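Local coordinates for alpha-actinin-like protein 1 (Schizosaccharomyces pombe, PDB 5BVR), which binds actin filaments through the tandem calponin-homology domains that make up this fragment and helps form and organise the actin ring during cytokinesis and septation, at residues P30-F33 and K37-S40; N121-T126 and C135-A140; A185-A190 and I204-V209. All blocks are in the same frame, centred on the assembly; numbering follows the deposited sequence. Where two conformers were deposited one is given.

Interaction 1 of 3, residues P30-F33 and K37-S40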
loop_
_atom_site.group_PDB
_atom_site.type_symbol
_atom_site.label_atom_id
_atom_site.label_comp_id
_atom_site.label_asym_id
_atom_site.label_seq_id
_atom_site.Cartn_x
_atom_site.Cartn_y
_atom_site.Cartn_z
ATOM N N PRO A 30 -12.255 -14.112 0.840
ATOM C CA PRO A 30 -12.049 -14.010 2.289
ATOM C C PRO A 30 -10.831 -13.154 2.593
ATOM O O PRO A 30 -9.910 -13.118 1.787
ATOM C CB PRO A 30 -11.811 -15.458 2.729
ATOM C CG PRO A 30 -11.503 -16.221 1.484
ATOM C CD PRO A 30 -12.194 -15.505 0.369
ATOM N N SER A 31 -10.845 -12.475 3.733
ATOM C CA SER A 31 -9.744 -11.594 4.114
ATOM C C SER A 31 -8.582 -12.279 4.824
ATOM O O SER A 31 -8.676 -13.380 5.367
ATOM C CB SER A 31 -10.263 -10.472 5.011
ATOM O OG SER A 31 -11.239 -9.692 4.350
ATOM N N VAL A 32 -7.464 -11.570 4.800
ATOM C CA VAL A 32 -6.315 -11.884 5.613
ATOM C C VAL A 32 -6.529 -11.209 6.967
ATOM O O VAL A 32 -6.845 -10.019 7.018
ATOM C CB VAL A 32 -5.032 -11.305 4.983
ATOM C CG1 VAL A 32 -3.816 -11.486 5.911
ATOM C CG2 VAL A 32 -4.780 -11.953 3.623
ATOM N N PHE A 33 -6.338 -11.965 8.040
ATOM C CA PHE A 33 -6.392 -11.404 9.391
ATOM C C PHE A 33 -5.033 -11.479 10.071
ATOM O O PHE A 33 -4.700 -10.635 10.913
ATOM C CB PHE A 33 -7.449 -12.141 10.207
ATOM C CG PHE A 33 -8.843 -11.931 9.691
ATOM C CD1 PHE A 33 -9.516 -10.758 9.969
ATOM C CD2 PHE A 33 -9.463 -12.884 8.905
ATOM C CE1 PHE A 33 -10.792 -10.547 9.496
ATOM C CE2 PHE A 33 -10.747 -12.675 8.426
ATOM C CZ PHE A 33 -11.406 -11.504 8.725
ATOM N N LYS A 37 -0.222 -16.695 9.366
ATOM C CA LYS A 37 -0.928 -17.955 9.188
ATOM C C LYS A 37 -1.742 -18.024 7.911
ATOM O O LYS A 37 -1.857 -19.088 7.304
ATOM C CB LYS A 37 -1.872 -18.199 10.376
ATOM C CG LYS A 37 -1.176 -18.409 11.709
ATOM C CD LYS A 37 -0.457 -19.750 11.770
ATOM C CE LYS A 37 0.310 -19.915 13.083
ATOM N NZ LYS A 37 1.343 -18.841 13.272
ATOM N N ASP A 38 -2.302 -16.891 7.489
ATOM C CA ASP A 38 -3.384 -16.934 6.499
ATOM C C ASP A 38 -2.919 -17.120 5.053
ATOM O O ASP A 38 -3.742 -17.330 4.168
ATOM C CB ASP A 38 -4.279 -15.697 6.598
ATOM C CG ASP A 38 -5.024 -15.616 7.927
ATOM O OD1 ASP A 38 -5.080 -16.624 8.662
ATOM O OD2 ASP A 38 -5.555 -14.539 8.233
ATOM N N LEU A 39 -1.617 -17.040 4.805
ATOM C CA LEU A 39 -1.079 -17.288 3.468
ATOM C C LEU A 39 -0.472 -18.677 3.337
ATOM O O LEU A 39 0.001 -19.027 2.268
ATOM C CB LEU A 39 0.007 -16.282 3.108
ATOM C CG LEU A 39 -0.367 -14.808 3.248
ATOM C CD1 LEU A 39 0.776 -13.935 2.730
ATOM C CD2 LEU A 39 -1.646 -14.489 2.540
ATOM N N SER A 40 -0.450 -19.436 4.423
ATOM C CA SER A 40 0.305 -20.682 4.465
ATOM C C SER A 40 -0.096 -21.730 3.456
ATOM O O SER A 40 0.760 -22.493 3.041
ATOM C CB SER A 40 0.307 -21.229 5.876
ATOM O OG SER A 40 1.044 -20.330 6.697
#
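The loop between helix 11-25 and helix 43-53 of the first calponin-homology domain folds back on itself where the carboxylate of Asp38 receives the backbone of Phe33. Phe33 N donates to Asp38 OD2 over 2.7 Å, with an N-H...O angle of 160°, and meets that oxygen nearly along its C-O axis. The same oxygen also accepts from the backbone N of Asp34, so two successive amides converge on one oxygen, which probably restrains the carboxylate. Asp38 reaches them with CG anti to its own carbonyl carbon (chi1 -65°), and OD2 lies 3.6 Å from Phe33 CB, at the edge of the ring, whose far end swings away from the contact.

Neither arm of the loop has regular helix or strand, and the Asp38 side chain bonds one arm to the other. Lys37 to Ser40 form a type I beta turn, closed by Ser40 N to Lys37 O at 3.2 Å, which presents Asp38 to the other arm. Beside the polar bond, Val32 CG2 touches Leu39 CD2 at 4.2 Å, the two branched side chains crossing obliquely. Both side chains are buried and rest on Phe20 of helix 11-25, while Val32 N is held by the side-chain oxygen of Asn21 from the same helix. At the other end of the turn, the Ser40 hydroxyl hydrogen-bonds to Val97 O.

Interaction 2 of 3, residues N121-T126 and C135-A140; sequences NEEGLT and CQRKTA
Arg137 grips Glu123 side-on, with two nitrogens going to two oxygens, yet the flat groups are far from coplanar: the carboxylate and guanidinium planes stand 53° apart. The NE bond to Glu123 OE2 is 2.8 Å long and stays in the guanidinium plane, but arrives from above the carboxylate plane. Its companion, from NH2 to Glu123 OE1 at 2.9 Å, uses the syn side of that oxygen and is tilted out of both planes. The two side chains cross at about a right angle, Glu123 reaching out extended beyond CG and Arg137 bent at chi2 (-74°), which turns its NE back toward the glutamate.

The acid stands on a beta hairpin of two short strands, 121-122 and 125-126, that precedes helix 127-138 of the second calponin-homology domain; the arginine belongs to the last turn of that helix. A type I' turn from Glu122 to Leu125 closes the hairpin, with Leu125 N bonded to Glu122 O at 2.9 Å, and puts Glu123 at the tip. An Asx motif braces the turn further: Asn121 OD1 accepts from Gly124 N at 3.2 Å.

Glu122 packs against the aliphatic part of Arg137 instead, its OE2 lying 3.7 Å from CG, and also touches Leu133 and Trp134 of the helix. The salt bridge lies at the surface. Just beyond Arg137 the helix ends, and the hydroxyl of Thr139, the first residue to leave helical geometry, donates to Cys135 O at 2.7 Å.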
loop_
_atom_site.group_PDB
_atom_site.type_symbol
_atom_site.label_atom_id
_atom_site.label_comp_id
_atom_site.label_asym_id
_atom_site.label_seq_id
_atom_site.Cartn_x
_atom_site.Cartn_y
_atom_site.Cartn_z
ATOM N N ASN A 121 4.122 7.450 -12.842
ATOM C CA ASN A 121 4.984 8.246 -13.718
ATOM C C ASN A 121 4.673 9.726 -13.516
ATOM O O ASN A 121 3.503 10.115 -13.497
ATOM C CB ASN A 121 4.761 7.846 -15.186
ATOM C CG ASN A 121 5.821 8.408 -16.130
ATOM O OD1 ASN A 121 6.102 9.607 -16.133
ATOM N ND2 ASN A 121 6.414 7.533 -16.942
ATOM N N GLU A 122 5.711 10.537 -13.343
ATOM C CA GLU A 122 5.569 11.993 -13.310
ATOM C C GLU A 122 6.807 12.579 -13.963
ATOM O O GLU A 122 7.918 12.291 -13.552
ATOM C CB GLU A 122 5.433 12.493 -11.850
ATOM C CG GLU A 122 5.527 14.007 -11.663
ATOM C CD GLU A 122 4.295 14.755 -12.116
ATOM O OE1 GLU A 122 3.250 14.120 -12.366
ATOM O OE2 GLU A 122 4.376 16.004 -12.239
ATOM N N GLU A 123 6.615 13.398 -15.012
ATOM C CA GLU A 123 7.723 14.081 -15.701
ATOM C C GLU A 123 8.811 13.101 -16.149
ATOM O O GLU A 123 9.983 13.456 -16.225
ATOM C CB GLU A 123 8.312 15.217 -14.851
ATOM C CG GLU A 123 7.331 16.367 -14.599
ATOM C CD GLU A 123 7.950 17.555 -13.899
ATOM O OE1 GLU A 123 9.158 17.525 -13.588
ATOM O OE2 GLU A 123 7.219 18.535 -13.669
ATOM N N GLY A 124 8.404 11.873 -16.478
ATOM C CA GLY A 124 9.339 10.886 -16.971
ATOM C C GLY A 124 10.063 10.100 -15.899
ATOM O O GLY A 124 10.795 9.161 -16.208
ATOM N N LEU A 125 9.861 10.482 -14.644
ATOM C CA LEU A 125 10.339 9.676 -13.526
ATOM C C LEU A 125 9.300 8.630 -13.210
ATOM O O LEU A 125 8.116 8.883 -13.314
ATOM C CB LEU A 125 10.550 10.530 -12.279
ATOM C CG LEU A 125 11.597 11.644 -12.352
ATOM C CD1 LEU A 125 11.832 12.210 -10.959
ATOM C CD2 LEU A 125 12.905 11.144 -12.993
ATOM N N THR A 126 9.756 7.458 -12.773
ATOM C CA THR A 126 8.840 6.351 -12.501
ATOM C C THR A 126 9.004 5.839 -11.090
ATOM O O THR A 126 9.982 6.151 -10.400
ATOM C CB THR A 126 9.038 5.171 -13.468
ATOM O OG1 THR A 126 10.340 4.623 -13.282
ATOM C CG2 THR A 126 8.892 5.611 -14.904
ATOM N N CYS A 135 4.204 14.154 -5.670
ATOM C CA CYS A 135 3.845 14.798 -4.411
ATOM C C CYS A 135 4.426 16.196 -4.324
ATOM O O CYS A 135 3.758 17.116 -3.870
ATOM C CB CYS A 135 4.353 13.968 -3.244
ATOM S SG CYS A 135 3.494 12.371 -3.004
ATOM N N GLN A 136 5.674 16.340 -4.733
ATOM C CA GLN A 136 6.318 17.654 -4.715
ATOM C C GLN A 136 5.635 18.658 -5.635
ATOM O O GLN A 136 5.399 19.812 -5.243
ATOM C CB GLN A 136 7.803 17.527 -5.068
ATOM C CG GLN A 136 8.575 16.737 -4.045
ATOM C CD GLN A 136 9.998 16.421 -4.467
ATOM O OE1 GLN A 136 10.323 16.347 -5.652
ATOM N NE2 GLN A 136 10.858 16.207 -3.482
ATOM N N ARG A 137 5.321 18.223 -6.859
ATOM C CA ARG A 137 4.676 19.124 -7.808
ATOM C C ARG A 137 3.275 19.515 -7.348
ATOM O O ARG A 137 2.882 20.693 -7.432
ATOM C CB ARG A 137 4.645 18.501 -9.203
ATOM C CG ARG A 137 6.021 18.376 -9.866
ATOM C CD ARG A 137 6.604 19.728 -10.371
ATOM N NE ARG A 137 7.836 19.466 -11.125
ATOM C CZ ARG A 137 9.056 19.403 -10.603
ATOM N NH1 ARG A 137 9.259 19.667 -9.310
ATOM N NH2 ARG A 137 10.083 19.079 -11.381
ATOM N N LYS A 138 2.517 18.549 -6.845
ATOM C CA LYS A 138 1.154 18.807 -6.418
ATOM C C LYS A 138 1.095 19.697 -5.171
ATOM O O LYS A 138 0.098 20.375 -4.956
ATOM C CB LYS A 138 0.392 17.508 -6.159
ATOM C CG LYS A 138 0.070 16.680 -7.415
ATOM C CD LYS A 138 -0.829 17.423 -8.390
ATOM C CE LYS A 138 -1.281 16.519 -9.525
ATOM N NZ LYS A 138 -2.267 17.221 -10.412
ATOM N N THR A 139 2.160 19.717 -4.370
ATOM C CA THR A 139 2.177 20.555 -3.154
ATOM C C THR A 139 3.056 21.788 -3.271
ATOM O O THR A 139 3.330 22.453 -2.266
ATOM C CB THR A 139 2.600 19.734 -1.907
ATOM O OG1 THR A 139 3.923 19.198 -2.085
ATOM C CG2 THR A 139 1.598 18.628 -1.631
ATOM N N ALA A 140 3.449 22.100 -4.494
ATOM C CA ALA A 140 4.312 23.247 -4.784
ATOM C C ALA A 140 3.807 24.552 -4.189
ATOM O O ALA A 140 4.608 25.391 -3.788
ATOM C CB ALA A 140 4.455 23.388 -6.278
#

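Interaction 3 of 3, residues A185-A190 and I204-V209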
loop_
_atom_site.group_PDB
_atom_site.type_symbol
_atom_site.label_atom_id
_atom_site.label_comp_id
_atom_site.label_asym_id
_atom_site.label_seq_id
_atom_site.Cartn_x
_atom_site.Cartn_y
_atom_site.Cartn_z
ATOM N N ALA A 185 -5.765 16.237 14.493
ATOM C CA ALA A 185 -7.056 16.570 13.893
ATOM C C ALA A 185 -6.961 16.711 12.375
ATOM O O ALA A 185 -7.845 16.263 11.625
ATOM C CB ALA A 185 -7.596 17.846 14.509
ATOM N N ASN A 186 -5.874 17.295 11.905
ATOM C CA ASN A 186 -5.682 17.496 10.472
ATOM C C ASN A 186 -5.426 16.177 9.760
ATOM O O ASN A 186 -5.956 15.934 8.689
ATOM C CB ASN A 186 -4.559 18.483 10.234
ATOM C CG ASN A 186 -4.926 19.881 10.709
ATOM O OD1 ASN A 186 -6.112 20.181 10.931
ATOM N ND2 ASN A 186 -3.931 20.746 10.822
ATOM N N MET A 187 -4.623 15.306 10.348
ATOM C CA MET A 187 -4.393 13.958 9.809
ATOM C C MET A 187 -5.713 13.200 9.692
ATOM O O MET A 187 -6.018 12.557 8.680
ATOM C CB MET A 187 -3.444 13.163 10.726
ATOM C CG MET A 187 -2.895 11.864 10.115
ATOM S SD MET A 187 -1.565 12.173 8.952
ATOM C CE MET A 187 -0.243 12.635 10.084
ATOM N N GLN A 188 -6.483 13.223 10.769
ATOM C CA GLN A 188 -7.758 12.518 10.805
ATOM C C GLN A 188 -8.692 13.064 9.723
ATOM O O GLN A 188 -9.348 12.301 9.002
ATOM C CB GLN A 188 -8.382 12.686 12.187
ATOM C CG GLN A 188 -9.689 11.939 12.372
ATOM C CD GLN A 188 -9.489 10.447 12.436
ATOM O OE1 GLN A 188 -8.753 9.950 13.288
ATOM N NE2 GLN A 188 -10.132 9.719 11.527
ATOM N N LEU A 189 -8.737 14.381 9.596
ATOM C CA LEU A 189 -9.565 15.031 8.576
ATOM C C LEU A 189 -9.203 14.526 7.173
ATOM O O LEU A 189 -10.078 14.096 6.407
ATOM C CB LEU A 189 -9.393 16.553 8.660
ATOM C CG LEU A 189 -10.279 17.367 7.728
ATOM C CD1 LEU A 189 -11.736 17.289 8.150
ATOM C CD2 LEU A 189 -9.792 18.815 7.691
ATOM N N ALA A 190 -7.914 14.565 6.850
ATOM C CA ALA A 190 -7.459 14.120 5.540
ATOM C C ALA A 190 -7.830 12.662 5.304
ATOM O O ALA A 190 -8.374 12.328 4.250
ATOM C CB ALA A 190 -5.961 14.314 5.397
ATOM N N ILE A 204 -3.653 3.238 6.629
ATOM C CA ILE A 204 -2.871 3.544 7.828
ATOM C C ILE A 204 -3.733 4.277 8.835
ATOM O O ILE A 204 -4.634 5.020 8.474
ATOM C CB ILE A 204 -1.598 4.354 7.508
ATOM C CG1 ILE A 204 -1.930 5.690 6.845
ATOM C CG2 ILE A 204 -0.676 3.550 6.654
ATOM C CD1 ILE A 204 -0.702 6.538 6.539
ATOM N N GLU A 205 -3.457 4.039 10.110
ATOM C CA GLU A 205 -4.177 4.711 11.173
ATOM C C GLU A 205 -3.486 6.042 11.447
ATOM O O GLU A 205 -2.272 6.196 11.215
ATOM C CB GLU A 205 -4.155 3.879 12.455
ATOM C CG GLU A 205 -4.580 2.414 12.308
ATOM C CD GLU A 205 -6.070 2.247 12.213
ATOM O OE1 GLU A 205 -6.781 3.272 12.141
ATOM O OE2 GLU A 205 -6.532 1.081 12.222
ATOM N N VAL A 206 -4.260 7.007 11.927
ATOM C CA VAL A 206 -3.692 8.294 12.277
ATOM C C VAL A 206 -2.491 8.114 13.222
ATOM O O VAL A 206 -1.424 8.722 13.013
ATOM C CB VAL A 206 -4.770 9.201 12.909
ATOM C CG1 VAL A 206 -4.149 10.428 13.578
ATOM C CG2 VAL A 206 -5.792 9.592 11.837
ATOM N N GLU A 207 -2.646 7.279 14.250
ATOM C CA GLU A 207 -1.588 7.107 15.240
ATOM C C GLU A 207 -0.348 6.435 14.661
ATOM O O GLU A 207 0.724 6.465 15.265
ATOM C CB GLU A 207 -2.120 6.391 16.490
ATOM C CG GLU A 207 -2.702 5.002 16.252
ATOM C CD GLU A 207 -4.201 4.991 15.916
ATOM O OE1 GLU A 207 -4.744 6.010 15.424
ATOM O OE2 GLU A 207 -4.844 3.939 16.151
ATOM N N ASP A 208 -0.476 5.836 13.473
ATOM C CA ASP A 208 0.672 5.165 12.877
ATOM C C ASP A 208 1.676 6.168 12.281
ATOM O O ASP A 208 2.818 5.817 12.022
ATOM C CB ASP A 208 0.246 4.188 11.773
ATOM C CG ASP A 208 -0.599 3.026 12.283
ATOM O OD1 ASP A 208 -0.464 2.671 13.466
ATOM O OD2 ASP A 208 -1.379 2.466 11.463
ATOM N N VAL A 209 1.248 7.402 12.048
ATOM C CA VAL A 209 2.096 8.383 11.359
ATOM C C VAL A 209 2.112 9.760 12.043
ATOM O O VAL A 209 3.139 10.445 11.991
ATOM C CB VAL A 209 1.714 8.503 9.854
ATOM C CG1 VAL A 209 0.244 8.517 9.690
ATOM C CG2 VAL A 209 2.340 9.725 9.153
#
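Met187 and Gln188 of helix 183-198 receive Val206 between them, with Val209 adding a second apolar contact further along the methionine. Val206 CG1 lies 4.0 Å from Met187 CG, the two side chains sliding past each other in opposite directions. The other branch, CG2, sits 3.3 Å from Gln188 OE1, and here the side chains cross at about a right angle, with a methyl group set against the amide oxygen. Met187 is deposited in two conformers; in one of them the chain curls at both chi2 (78°) and chi3 (73°) and its end meets Val209, a contact that is therefore less certain: CE is 4.0 Å from Val209 CG2, and SD is 4.1 Å from CG1. No hydrogen bond joins the segments.

Within the second calponin-homology domain this packing seats a short, weakly bonded helix of about residues 206-209 against a long one, across the connection that leads from helix 183-198 into it. Phe161 of helix 159-168 also touches Met187, and Phe191, one turn on from Met187, packs on Val206. The amide of Gln188 is oriented by Asp192, whose OD1 accepts from NE2.

Further out, Asp208 steadies the start of the short helix, its OD2 accepting from Glu205 N at 2.9 Å from above the carboxylate plane. Backbone bonds from Asp208 N to Glu205 O, 2.9 Å, and from Val209 N to Val206 O, 3.1 Å, complete the turn. Asp208 OD1 forms a salt bridge with Arg14 of helix 11-25, in the first calponin-homology domain, and Ile204 touches Thr15 of that helix, linking this turn to the interface between the two domains.

How the interactions relate
Interaction 1 belongs to the first calponin-homology domain, interaction 3 to the second, and interaction 2 joins the hairpin 121-126 to the end of helix 127-138. They follow one another along the chain and none touches another. Interactions 1 and 2 lie on opposite sides of the chain's centre, their centres 35 Å apart; interaction 3 is 26 Å from interaction 1 and 23 Å from interaction 2, centre to centre. Helix 11-25 bears on both interactions 1 and 3. Val97, in the actin-binding region 88-112, accepts a hydrogen bond from Ser40 at the end of segment 37-40. A bound zinc ion lies about 11 Å from the side chain of Glu122, and a bound zinc ion lies about 12 Å from that of Val209.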